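Local structure of membrane-bound lytic murein transglycosylase (Agrobacterium tumefaciens, 2PNW) at residues F101-A110 / V186-P197. The protein probably cleaves the glycan strands of bacterial peptidoglycan as a lytic transglycosylase of the MltA family. Sequence-based numbering, arbitrary orientation.
Sequences FYEPELEVSA and VHVQGAARLVFP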
loop_
_atom_site.group_PDB
_atom_site.type_symbol
_atom_site.label_atom_id
_atom_site.label_comp_id
_atom_site.label_asym_id
_atom_site.label_seq_id
_atom_site.Cartn_x
_atom_site.Cartn_y
_atom_site.Cartn_z
ATOM N N PHE A 101 2.574 -6.282 3.059
ATOM C CA PHE A 101 1.123 -6.160 3.129
ATOM C C PHE A 101 0.493 -7.128 2.135
ATOM O O PHE A 101 1.205 -7.743 1.329
ATOM C CB PHE A 101 0.666 -4.692 2.922
ATOM C CG PHE A 101 0.723 -4.200 1.484
ATOM C CD1 PHE A 101 -0.454 -3.873 0.809
ATOM C CD2 PHE A 101 1.931 -3.973 0.852
ATOM C CE1 PHE A 101 -0.412 -3.358 -0.522
ATOM C CE2 PHE A 101 1.985 -3.451 -0.462
ATOM C CZ PHE A 101 0.811 -3.168 -1.142
ATOM N N TYR A 102 -0.822 -7.299 2.203
ATOM C CA TYR A 102 -1.478 -8.323 1.379
ATOM C C TYR A 102 -2.918 -7.909 1.215
ATOM O O TYR A 102 -3.325 -6.912 1.813
ATOM C CB TYR A 102 -1.355 -9.723 2.017
ATOM C CG TYR A 102 -2.211 -9.956 3.244
ATOM C CD1 TYR A 102 -3.266 -10.882 3.217
ATOM C CD2 TYR A 102 -1.972 -9.250 4.431
ATOM C CE1 TYR A 102 -4.063 -11.103 4.366
ATOM C CE2 TYR A 102 -2.768 -9.455 5.561
ATOM C CZ TYR A 102 -3.785 -10.376 5.526
ATOM O OH TYR A 102 -4.552 -10.579 6.657
ATOM N N GLU A 103 -3.656 -8.610 0.353
ATOM C CA GLU A 103 -5.091 -8.383 0.177
ATOM C C GLU A 103 -5.800 -9.495 0.949
ATOM O O GLU A 103 -5.771 -10.655 0.483
ATOM C CB GLU A 103 -5.468 -8.531 -1.301
ATOM C CG GLU A 103 -6.909 -8.120 -1.631
ATOM C CD GLU A 103 -7.309 -8.391 -3.108
ATOM O OE1 GLU A 103 -6.713 -9.279 -3.774
ATOM O OE2 GLU A 103 -8.282 -7.755 -3.575
ATOM N N PRO A 104 -6.423 -9.177 2.113
ATOM C CA PRO A 104 -7.103 -10.263 2.804
ATOM C C PRO A 104 -8.391 -10.715 2.144
ATOM O O PRO A 104 -9.066 -9.952 1.431
ATOM C CB PRO A 104 -7.431 -9.669 4.203
ATOM C CG PRO A 104 -6.598 -8.392 4.315
ATOM C CD PRO A 104 -6.490 -7.917 2.881
ATOM N N GLU A 105 -8.741 -11.965 2.398
ATOM C CA GLU A 105 -10.060 -12.440 2.107
ATOM C C GLU A 105 -10.894 -12.219 3.380
ATOM O O GLU A 105 -10.471 -12.616 4.475
ATOM C CB GLU A 105 -9.961 -13.920 1.730
ATOM C CG GLU A 105 -11.231 -14.497 1.254
ATOM C CD GLU A 105 -11.028 -15.897 0.685
ATOM O OE1 GLU A 105 -10.495 -16.012 -0.441
ATOM O OE2 GLU A 105 -11.412 -16.863 1.372
ATOM N N LEU A 106 -12.051 -11.583 3.247
ATOM C CA LEU A 106 -12.907 -11.290 4.383
ATOM C C LEU A 106 -14.298 -11.863 4.172
ATOM O O LEU A 106 -14.969 -11.522 3.193
ATOM C CB LEU A 106 -12.998 -9.775 4.586
ATOM C CG LEU A 106 -13.785 -9.241 5.794
ATOM C CD1 LEU A 106 -13.107 -9.616 7.121
ATOM C CD2 LEU A 106 -13.976 -7.733 5.713
ATOM N N GLU A 107 -14.738 -12.736 5.090
ATOM C CA GLU A 107 -16.107 -13.236 5.077
ATOM C C GLU A 107 -17.098 -12.136 5.393
ATOM O O GLU A 107 -16.938 -11.400 6.393
ATOM C CB GLU A 107 -16.285 -14.381 6.101
ATOM C CG GLU A 107 -15.499 -15.636 5.715
ATOM C CD GLU A 107 -15.648 -16.767 6.739
ATOM O OE1 GLU A 107 -16.381 -16.605 7.758
ATOM O OE2 GLU A 107 -15.012 -17.820 6.518
ATOM N N VAL A 108 -18.144 -12.053 4.567
ATOM C CA VAL A 108 -19.201 -11.060 4.737
ATOM C C VAL A 108 -20.574 -11.622 4.430
ATOM O O VAL A 108 -20.685 -12.756 3.940
ATOM C CB VAL A 108 -18.956 -9.806 3.835
ATOM C CG1 VAL A 108 -17.603 -9.166 4.184
ATOM C CG2 VAL A 108 -19.001 -10.185 2.339
ATOM N N SER A 109 -21.597 -10.828 4.738
ATOM C CA SER A 109 -22.953 -11.089 4.354
ATOM C C SER A 109 -23.593 -9.835 3.763
ATOM O O SER A 109 -23.244 -8.686 4.109
ATOM C CB SER A 109 -23.778 -11.566 5.556
ATOM O OG SER A 109 -25.134 -11.760 5.178
ATOM N N ALA A 110 -24.548 -10.054 2.871
ATOM C CA ALA A 110 -25.316 -8.947 2.294
ATOM C C ALA A 110 -26.399 -8.471 3.271
ATOM O O ALA A 110 -26.968 -7.402 3.096
ATOM C CB ALA A 110 -25.950 -9.384 0.953
ATOM N N VAL A 186 -8.234 -5.199 7.280
ATOM C CA VAL A 186 -8.598 -4.773 5.904
ATOM C C VAL A 186 -8.446 -3.240 5.719
ATOM O O VAL A 186 -7.904 -2.781 4.718
ATOM C CB VAL A 186 -10.020 -5.269 5.552
ATOM C CG1 VAL A 186 -10.578 -4.560 4.292
ATOM C CG2 VAL A 186 -9.985 -6.808 5.393
ATOM N N HIS A 187 -8.896 -2.443 6.683
ATOM C CA HIS A 187 -8.619 -0.994 6.634
ATOM C C HIS A 187 -7.123 -0.731 6.530
ATOM O O HIS A 187 -6.708 0.128 5.758
ATOM C CB HIS A 187 -9.166 -0.275 7.882
ATOM C CG HIS A 187 -10.662 -0.086 7.880
ATOM N ND1 HIS A 187 -11.248 1.136 8.134
ATOM C CD2 HIS A 187 -11.682 -0.949 7.628
ATOM C CE1 HIS A 187 -12.565 1.016 8.060
ATOM N NE2 HIS A 187 -12.854 -0.240 7.764
ATOM N N VAL A 188 -6.313 -1.463 7.304
ATOM C CA VAL A 188 -4.863 -1.257 7.299
ATOM C C VAL A 188 -4.249 -1.629 5.949
ATOM O O VAL A 188 -3.392 -0.885 5.417
ATOM C CB VAL A 188 -4.180 -2.062 8.449
ATOM C CG1 VAL A 188 -2.662 -1.894 8.429
ATOM C CG2 VAL A 188 -4.731 -1.599 9.802
ATOM N N GLN A 189 -4.667 -2.765 5.385
ATOM C CA GLN A 189 -4.115 -3.195 4.082
ATOM C C GLN A 189 -4.601 -2.272 2.943
ATOM O O GLN A 189 -3.848 -2.015 1.976
ATOM C CB GLN A 189 -4.491 -4.645 3.745
ATOM C CG GLN A 189 -4.109 -5.727 4.785
ATOM C CD GLN A 189 -2.781 -5.497 5.448
ATOM O OE1 GLN A 189 -1.732 -5.638 4.833
ATOM N NE2 GLN A 189 -2.816 -5.148 6.734
ATOM N N GLY A 190 -5.862 -1.841 3.029
ATOM C CA GLY A 190 -6.445 -0.918 2.031
ATOM C C GLY A 190 -7.222 -1.618 0.918
ATOM O O GLY A 190 -7.671 -0.959 0.002
ATOM N N ALA A 191 -7.397 -2.944 1.007
ATOM C CA ALA A 191 -8.166 -3.686 -0.000
ATOM C C ALA A 191 -8.571 -5.031 0.568
ATOM O O ALA A 191 -7.974 -5.492 1.554
ATOM C CB ALA A 191 -7.317 -3.892 -1.254
ATOM N N ALA A 192 -9.553 -5.680 -0.057
ATOM C CA ALA A 192 -9.905 -7.033 0.368
ATOM C C ALA A 192 -10.670 -7.729 -0.720
ATOM O O ALA A 192 -11.285 -7.071 -1.564
ATOM C CB ALA A 192 -10.782 -6.973 1.621
ATOM N N ARG A 193 -10.658 -9.059 -0.660
ATOM C CA ARG A 193 -11.615 -9.873 -1.412
ATOM C C ARG A 193 -12.739 -10.293 -0.471
ATOM O O ARG A 193 -12.500 -11.037 0.464
ATOM C CB ARG A 193 -10.907 -11.101 -1.988
ATOM C CG ARG A 193 -9.779 -10.724 -2.920
ATOM C CD ARG A 193 -9.491 -11.738 -4.015
ATOM N NE ARG A 193 -9.876 -13.109 -3.659
ATOM C CZ ARG A 193 -10.345 -13.986 -4.542
ATOM N NH1 ARG A 193 -10.496 -13.623 -5.815
ATOM N NH2 ARG A 193 -10.673 -15.217 -4.160
ATOM N N LEU A 194 -13.951 -9.794 -0.701
ATOM C CA LEU A 194 -15.091 -10.124 0.149
ATOM C C LEU A 194 -15.730 -11.426 -0.354
ATOM O O LEU A 194 -16.015 -11.549 -1.563
ATOM C CB LEU A 194 -16.126 -8.990 0.123
ATOM C CG LEU A 194 -15.658 -7.561 0.447
ATOM C CD1 LEU A 194 -16.872 -6.650 0.503
ATOM C CD2 LEU A 194 -14.899 -7.569 1.809
ATOM N N VAL A 195 -15.931 -12.391 0.543
ATOM C CA VAL A 195 -16.536 -13.679 0.163
ATOM C C VAL A 195 -17.856 -13.832 0.904
ATOM O O VAL A 195 -17.902 -13.773 2.148
ATOM C CB VAL A 195 -15.624 -14.880 0.499
ATOM C CG1 VAL A 195 -16.164 -16.170 -0.167
ATOM C CG2 VAL A 195 -14.222 -14.631 0.018
ATOM N N PHE A 196 -18.935 -14.017 0.140
ATOM C CA PHE A 196 -20.281 -14.073 0.710
ATOM C C PHE A 196 -20.667 -15.553 0.963
ATOM O O PHE A 196 -20.002 -16.451 0.456
ATOM C CB PHE A 196 -21.265 -13.428 -0.260
ATOM C CG PHE A 196 -21.144 -11.926 -0.358
ATOM C CD1 PHE A 196 -22.081 -11.104 0.267
ATOM C CD2 PHE A 196 -20.120 -11.343 -1.089
ATOM C CE1 PHE A 196 -21.989 -9.705 0.174
ATOM C CE2 PHE A 196 -20.009 -9.937 -1.189
ATOM C CZ PHE A 196 -20.958 -9.125 -0.563
ATOM N N PRO A 197 -21.741 -15.804 1.730
ATOM C CA PRO A 197 -22.114 -17.177 2.098
ATOM C C PRO A 197 -22.553 -18.034 0.905
ATOM O O PRO A 197 -22.507 -19.261 0.977
ATOM C CB PRO A 197 -23.271 -16.970 3.088
ATOM C CG PRO A 197 -23.099 -15.576 3.590
ATOM C CD PRO A 197 -22.665 -14.840 2.338
#
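L106 and L194 lie side by side on one face of a parallel β-ladder, in which strand 105-109 runs beside strand 191-195 within the MltA-specific insert domain. Four backbone hydrogen bonds run down the ladder, from R193 N to P104 O (2.8 Å) through to V108 N to V195 O (3.0 Å). L106 CD2 lies 4.0 Å from L194 CD2 and also rests near V186 CG2 in the last turn of helix 180-189. I120 of strand 118-121 packs against both leucines, so branched aliphatic residues suit this buried face.

E105, R193 and V195 occupy the opposite, more exposed face. E105 CG packs on V195 CG2 at 3.2 Å, while its OE1 makes a long salt bridge to R193 NH2, near the guanidinium plane. R193 CG lies 3.4 Å from E103 OE2; E103 OE1 is hydrogen-bonded to S341.

Where strand 96-109 is interrupted, P104 acts as a bump: its CG sits over the hollow formed by V186 CG2 and Q189 CG, 3.7 Å from the latter. Proline has no N-H to bury here, and its carbonyl still serves the ladder. Q189, its chain bent at chi2 (-38°), accepts a hydrogen bond on OE1 from Y102 N (3.2 Å). G190 then turns helix into strand at positive phi, where a CB would jam against the carbonyl O of Q189.

At the far end, V108 CG2 sits over the centre of the F196 ring, a CH-pi contact 3.5 Å from the centroid and 5° off the ring normal.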